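Local coordinates for protein probable ss-1,3-N-acetylglucosaminyltransferase (Staphylococcus aureus subsp. aureus N315, PDB 6H21) that is a probable glycosyltransferase with a family 2 (GT-A clan) domain, modelled with manganese ions and uridine-diphosphate-N-acetylglucosamine, at residues I136-V141 / D218-I223; A151-G156 / Y213-D218. All blocks are in the same frame, centred on the assembly; numbering follows the deposited sequence.

Contact 1 of 2, residues I136-V141 / D218-I223; sequences IGKYGV and DYEYYI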
# COMPACT_ATOMS: atom_id res chain seq x y z
N ILE C 136 -19.29 -20.98 32.04
CA ILE C 136 -19.51 -21.15 30.63
C ILE C 136 -19.53 -22.64 30.33
O ILE C 136 -18.54 -23.31 30.57
CB ILE C 136 -18.44 -20.42 29.81
CG1 ILE C 136 -18.26 -18.99 30.32
CG2 ILE C 136 -18.77 -20.46 28.33
CD1 ILE C 136 -17.05 -18.30 29.79
N GLY C 137 -20.67 -23.11 29.83
CA GLY C 137 -20.80 -24.49 29.35
C GLY C 137 -20.49 -24.57 27.87
O GLY C 137 -20.92 -23.73 27.09
N LYS C 138 -19.77 -25.62 27.47
CA LYS C 138 -19.48 -25.90 26.07
C LYS C 138 -20.76 -25.87 25.24
O LYS C 138 -21.77 -26.46 25.63
CB LYS C 138 -18.83 -27.27 25.96
CG LYS C 138 -18.47 -27.71 24.55
CD LYS C 138 -17.58 -28.94 24.54
CE LYS C 138 -17.44 -29.52 23.16
NZ LYS C 138 -16.62 -30.75 23.18
N TYR C 139 -20.69 -25.23 24.07
CA TYR C 139 -21.80 -25.13 23.12
C TYR C 139 -21.78 -26.34 22.19
O TYR C 139 -20.71 -26.82 21.80
CB TYR C 139 -21.72 -23.82 22.34
CG TYR C 139 -21.80 -22.60 23.23
CD1 TYR C 139 -22.98 -22.28 23.88
CD2 TYR C 139 -20.70 -21.80 23.47
CE1 TYR C 139 -23.06 -21.21 24.75
CE2 TYR C 139 -20.76 -20.72 24.33
CZ TYR C 139 -21.95 -20.43 24.98
OH TYR C 139 -22.04 -19.36 25.83
N GLY C 140 -22.97 -26.85 21.89
CA GLY C 140 -23.20 -27.68 20.73
C GLY C 140 -23.93 -26.91 19.64
O GLY C 140 -24.28 -25.74 19.83
N VAL C 141 -24.18 -27.59 18.53
CA VAL C 141 -24.89 -27.00 17.41
C VAL C 141 -25.89 -28.01 16.80
O VAL C 141 -25.65 -29.23 16.76
CB VAL C 141 -23.90 -26.48 16.36
CG1 VAL C 141 -23.37 -27.60 15.46
CG2 VAL C 141 -24.53 -25.38 15.52
N ASP C 218 -17.72 -31.05 29.96
CA ASP C 218 -17.97 -32.50 30.04
C ASP C 218 -19.01 -32.93 29.00
O ASP C 218 -18.90 -34.01 28.43
CB ASP C 218 -18.42 -32.92 31.44
CG ASP C 218 -17.35 -32.72 32.50
OD1 ASP C 218 -17.05 -31.54 32.81
OD2 ASP C 218 -16.83 -33.74 33.00
N TYR C 219 -20.02 -32.08 28.77
CA TYR C 219 -21.06 -32.31 27.75
C TYR C 219 -21.20 -31.05 26.90
O TYR C 219 -20.67 -29.99 27.24
CB TYR C 219 -22.40 -32.66 28.40
CG TYR C 219 -22.35 -33.87 29.30
CD1 TYR C 219 -21.95 -33.75 30.62
CD2 TYR C 219 -22.66 -35.13 28.83
CE1 TYR C 219 -21.86 -34.85 31.45
CE2 TYR C 219 -22.58 -36.25 29.65
CZ TYR C 219 -22.17 -36.10 30.96
OH TYR C 219 -22.08 -37.16 31.81
N GLU C 220 -21.92 -31.17 25.78
CA GLU C 220 -22.39 -29.99 25.06
C GLU C 220 -23.67 -29.51 25.77
O GLU C 220 -24.76 -30.01 25.50
CB GLU C 220 -22.60 -30.31 23.58
CG GLU C 220 -21.32 -30.66 22.83
CD GLU C 220 -21.50 -30.87 21.34
OE1 GLU C 220 -22.65 -31.03 20.88
OE2 GLU C 220 -20.49 -30.88 20.62
N TYR C 221 -23.50 -28.57 26.70
CA TYR C 221 -24.53 -28.22 27.67
C TYR C 221 -25.59 -27.30 27.06
O TYR C 221 -26.73 -27.31 27.51
CB TYR C 221 -23.91 -27.51 28.87
CG TYR C 221 -23.15 -28.41 29.82
CD1 TYR C 221 -23.82 -29.35 30.59
CD2 TYR C 221 -21.77 -28.30 29.95
CE1 TYR C 221 -23.14 -30.16 31.48
CE2 TYR C 221 -21.08 -29.12 30.84
CZ TYR C 221 -21.76 -30.04 31.60
OH TYR C 221 -21.10 -30.85 32.47
N TYR C 222 -25.20 -26.48 26.08
CA TYR C 222 -26.11 -25.53 25.42
C TYR C 222 -26.02 -25.75 23.90
O TYR C 222 -24.96 -25.59 23.33
CB TYR C 222 -25.74 -24.09 25.78
CG TYR C 222 -26.74 -23.06 25.31
CD1 TYR C 222 -26.87 -22.76 23.96
CD2 TYR C 222 -27.54 -22.38 26.20
CE1 TYR C 222 -27.81 -21.84 23.52
CE2 TYR C 222 -28.46 -21.45 25.78
CZ TYR C 222 -28.59 -21.17 24.44
OH TYR C 222 -29.51 -20.25 24.03
N ILE C 223 -27.16 -26.11 23.28
CA ILE C 223 -27.20 -26.44 21.87
C ILE C 223 -27.79 -25.25 21.10
O ILE C 223 -28.95 -24.91 21.30
CB ILE C 223 -28.00 -27.74 21.63
CG1 ILE C 223 -27.42 -28.91 22.44
CG2 ILE C 223 -28.07 -28.07 20.15
CD1 ILE C 223 -28.44 -29.93 22.86
O HOH W 1 -23.06 -30.04 18.40
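Lys138 O receives two backbone N-H groups from the facing segment. Tyr221 N binds it at 2.9 Å with a C=O...N angle of 161°, almost in line with the carbonyl, while Tyr222 N adds a weak bond at 3.5 Å. Tyr222 is thus bonded through both its N and its O, for Gly140 N donates to Tyr222 O at 2.8 Å, the parallel-sheet pattern around Tyr139. That oxygen of Tyr222 also faces Tyr139 CA in a CA-H...O contact of 3.2 Å.

Tyr139 and Tyr222 are bridge partners whose rings lie on the same face of the sheet. The edge of Tyr139 is turned toward the face of Tyr222 in an offset edge-to-face pair, with planes at 79° and centroids 5.9 Å apart. Tyr222 holds CG anti to its backbone N (chi1 -171°), Tyr139 holds CG beside its own, and the two side chains cross with Tyr139 CD1 against Tyr222 CB. Tyrosine suits both places, since the ring packs while the phenol oxygen reaches polar partners: Leu175 O and Lys176 NZ for Tyr139, Asp113 OD2 and Asp110 N for Tyr222.

On the face bearing Ile223, Glu220 OE1 comes to 3.4 Å from Gly140 CA, an approach that a glycine with no side chain permits. A water ties this carboxylate to the strand, accepting from Val141 N at 2.7 Å and donating to Glu220 OE1. The extended chain of Lys138 passes across that of Glu220, their opposite charges near each other but not touching.

Around the pair, Tyr221 packs on Leu123 of helix 119-129 and bonds Asp122 OD2 through its hydroxyl, while Tyr222 and Ile223 lie against strand 114-115, the antiparallel neighbour of strand 222-225.

Contact 2 of 2, residues A151-G156 / Y213-D218; sequences AIFEKG and YSIKTD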
# COMPACT_ATOMS: atom_id res chain seq x y z
N ALA C 151 -12.12 -22.29 20.82
CA ALA C 151 -10.85 -22.10 21.52
C ALA C 151 -11.03 -22.10 23.04
O ALA C 151 -10.21 -22.65 23.75
CB ALA C 151 -10.18 -20.83 21.06
N ILE C 152 -12.09 -21.45 23.54
CA ILE C 152 -12.36 -21.37 24.97
C ILE C 152 -12.47 -22.77 25.58
O ILE C 152 -12.14 -22.94 26.76
CB ILE C 152 -13.62 -20.52 25.28
CG1 ILE C 152 -13.85 -20.39 26.79
CG2 ILE C 152 -14.86 -21.05 24.57
CD1 ILE C 152 -14.59 -19.14 27.20
N PHE C 153 -12.94 -23.76 24.81
CA PHE C 153 -13.18 -25.09 25.39
C PHE C 153 -12.04 -26.07 25.09
O PHE C 153 -12.16 -27.22 25.46
CB PHE C 153 -14.52 -25.65 24.90
CG PHE C 153 -15.67 -24.70 25.12
CD1 PHE C 153 -16.11 -24.39 26.40
CD2 PHE C 153 -16.29 -24.09 24.04
CE1 PHE C 153 -17.15 -23.50 26.58
CE2 PHE C 153 -17.34 -23.21 24.23
CZ PHE C 153 -17.77 -22.92 25.50
N GLU C 154 -10.93 -25.63 24.49
CA GLU C 154 -9.90 -26.57 23.99
C GLU C 154 -8.99 -27.08 25.12
O GLU C 154 -8.15 -27.94 24.88
CB GLU C 154 -9.09 -25.97 22.84
CG GLU C 154 -7.79 -25.31 23.29
CD GLU C 154 -7.26 -24.22 22.38
OE1 GLU C 154 -7.22 -24.45 21.15
OE2 GLU C 154 -6.89 -23.13 22.90
N LYS C 155 -9.13 -26.60 26.36
CA LYS C 155 -8.23 -27.04 27.45
C LYS C 155 -8.99 -27.88 28.49
O LYS C 155 -8.44 -28.18 29.55
CB LYS C 155 -7.56 -25.83 28.11
CG LYS C 155 -7.01 -24.80 27.13
CD LYS C 155 -5.97 -23.88 27.71
CE LYS C 155 -5.43 -22.91 26.68
NZ LYS C 155 -4.16 -22.29 27.11
N GLY C 156 -10.22 -28.28 28.16
CA GLY C 156 -11.08 -28.97 29.11
C GLY C 156 -11.59 -28.00 30.16
O GLY C 156 -11.66 -26.78 29.91
N TYR C 213 -14.03 -16.83 36.79
CA TYR C 213 -14.77 -17.37 35.65
C TYR C 213 -14.41 -18.85 35.49
O TYR C 213 -13.24 -19.23 35.60
CB TYR C 213 -14.47 -16.61 34.36
CG TYR C 213 -14.07 -15.17 34.51
CD1 TYR C 213 -14.95 -14.22 34.98
CD2 TYR C 213 -12.80 -14.75 34.13
CE1 TYR C 213 -14.57 -12.89 35.11
CE2 TYR C 213 -12.41 -13.43 34.24
CZ TYR C 213 -13.31 -12.49 34.71
OH TYR C 213 -12.91 -11.19 34.82
N SER C 214 -15.43 -19.68 35.22
CA SER C 214 -15.23 -21.12 35.11
C SER C 214 -15.75 -21.63 33.76
O SER C 214 -16.71 -21.10 33.23
CB SER C 214 -15.89 -21.82 36.28
OG SER C 214 -15.34 -21.33 37.51
N ILE C 215 -15.10 -22.68 33.24
CA ILE C 215 -15.42 -23.27 31.94
C ILE C 215 -15.64 -24.76 32.15
O ILE C 215 -14.74 -25.47 32.64
CB ILE C 215 -14.29 -23.02 30.92
CG1 ILE C 215 -14.08 -21.52 30.65
CG2 ILE C 215 -14.53 -23.80 29.63
CD1 ILE C 215 -12.72 -21.18 30.10
N LYS C 216 -16.82 -25.23 31.73
CA LYS C 216 -17.25 -26.60 31.93
C LYS C 216 -17.49 -27.25 30.55
O LYS C 216 -18.19 -26.68 29.73
CB LYS C 216 -18.46 -26.57 32.88
CG LYS C 216 -18.88 -27.90 33.48
CD LYS C 216 -17.96 -28.43 34.55
CE LYS C 216 -18.63 -29.43 35.47
NZ LYS C 216 -18.71 -30.77 34.84
N THR C 217 -16.91 -28.43 30.33
CA THR C 217 -16.74 -29.00 28.98
C THR C 217 -17.16 -30.48 28.89
O THR C 217 -16.97 -31.10 27.84
CB THR C 217 -15.28 -28.87 28.53
OG1 THR C 217 -14.45 -29.66 29.38
CG2 THR C 217 -14.78 -27.44 28.53
N ASP C 218 -17.72 -31.05 29.96
CA ASP C 218 -17.97 -32.50 30.04
C ASP C 218 -19.01 -32.93 29.00
O ASP C 218 -18.90 -34.01 28.43
CB ASP C 218 -18.42 -32.92 31.44
CG ASP C 218 -17.35 -32.72 32.50
OD1 ASP C 218 -17.05 -31.54 32.81
OD2 ASP C 218 -16.83 -33.74 33.00
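Ile215 makes the main apolar contacts, packing on Ile152 and Phe153. Its two branches divide the work. Ile215 CD1 lies 3.6 Å from Ile152 CG1, whereas Ile215 CG2 reaches Phe153 CD1, also at 3.6 Å. With CG1 beside the backbone N and CG2 anti to it (chi1 -62°), the beta-branched residue spreads over two neighbours at once. Phe153 also turns a ring edge to Thr217 CG2, which lies near the ring plane 4.0 Å from Phe153 CD1. Within its own segment, Ile152 CG2 rests over one face of the same ring, toward the rim, so the phenyl is held both over a face and at an edge.

Packing against the backbone joins Thr217 to Gly156. Thr217 OG1 sits 3.4 Å from Gly156 C, and Thr217 CG2 is 3.5 Å from Gly156 O. Threonine suits the place because its methyl packs on the glycine carbonyl while its hydroxyl hydrogen-bonds Asn157 OD1, directly after the glycine.

Hydrogen bonds do not cross the contact; they shape each segment separately. Glu154 N donates to Ala151 O, and a type I turn spans Phe153 to Gly156, closed by a weak bond from Gly156 N to Phe153 O. The positive phi of Gly156 (73°) is one that glycine adopts readily.

One salt bridge lies within 213-218: Lys216 NZ meets Asp218 OD1 at 2.7 Å from above the carboxylate plane, and Asn157 ND2 binds the same oxygen.

This is structural packing, with the Phe153 side chain about 12 Å from the bound uridine-diphosphate-N-acetylglucosamine. A turn in the loop between strands 134-142 and 177-179 packs over one side of strand 213-216, which runs parallel to strand 134-142 in the mixed sheet of the GT-A domain.

How the contacts relate
Strand 134-142 unites the contacts: 218-223 pairs with it in contact 1, while strand 213-216 of contact 2 is its parallel neighbour, joined by backbone bonds of Ile136 with Ser214 and Lys216. Asp218 belongs to both, at the bend between the two strands. Each contact is partly buried, but contact 1 covers more surface (435 against 268 Å²) and lies nearer the chain's centre. Its chemistry is that of sheet pairing and aromatic rings, with the side chain of Tyr222 about 6 Å from a bound manganese ion. Contact 2 is loop against strand, mainly apolar, with no hydrogen bond across it. Phe153 bridges them, its ring packing on Lys138 of contact 1.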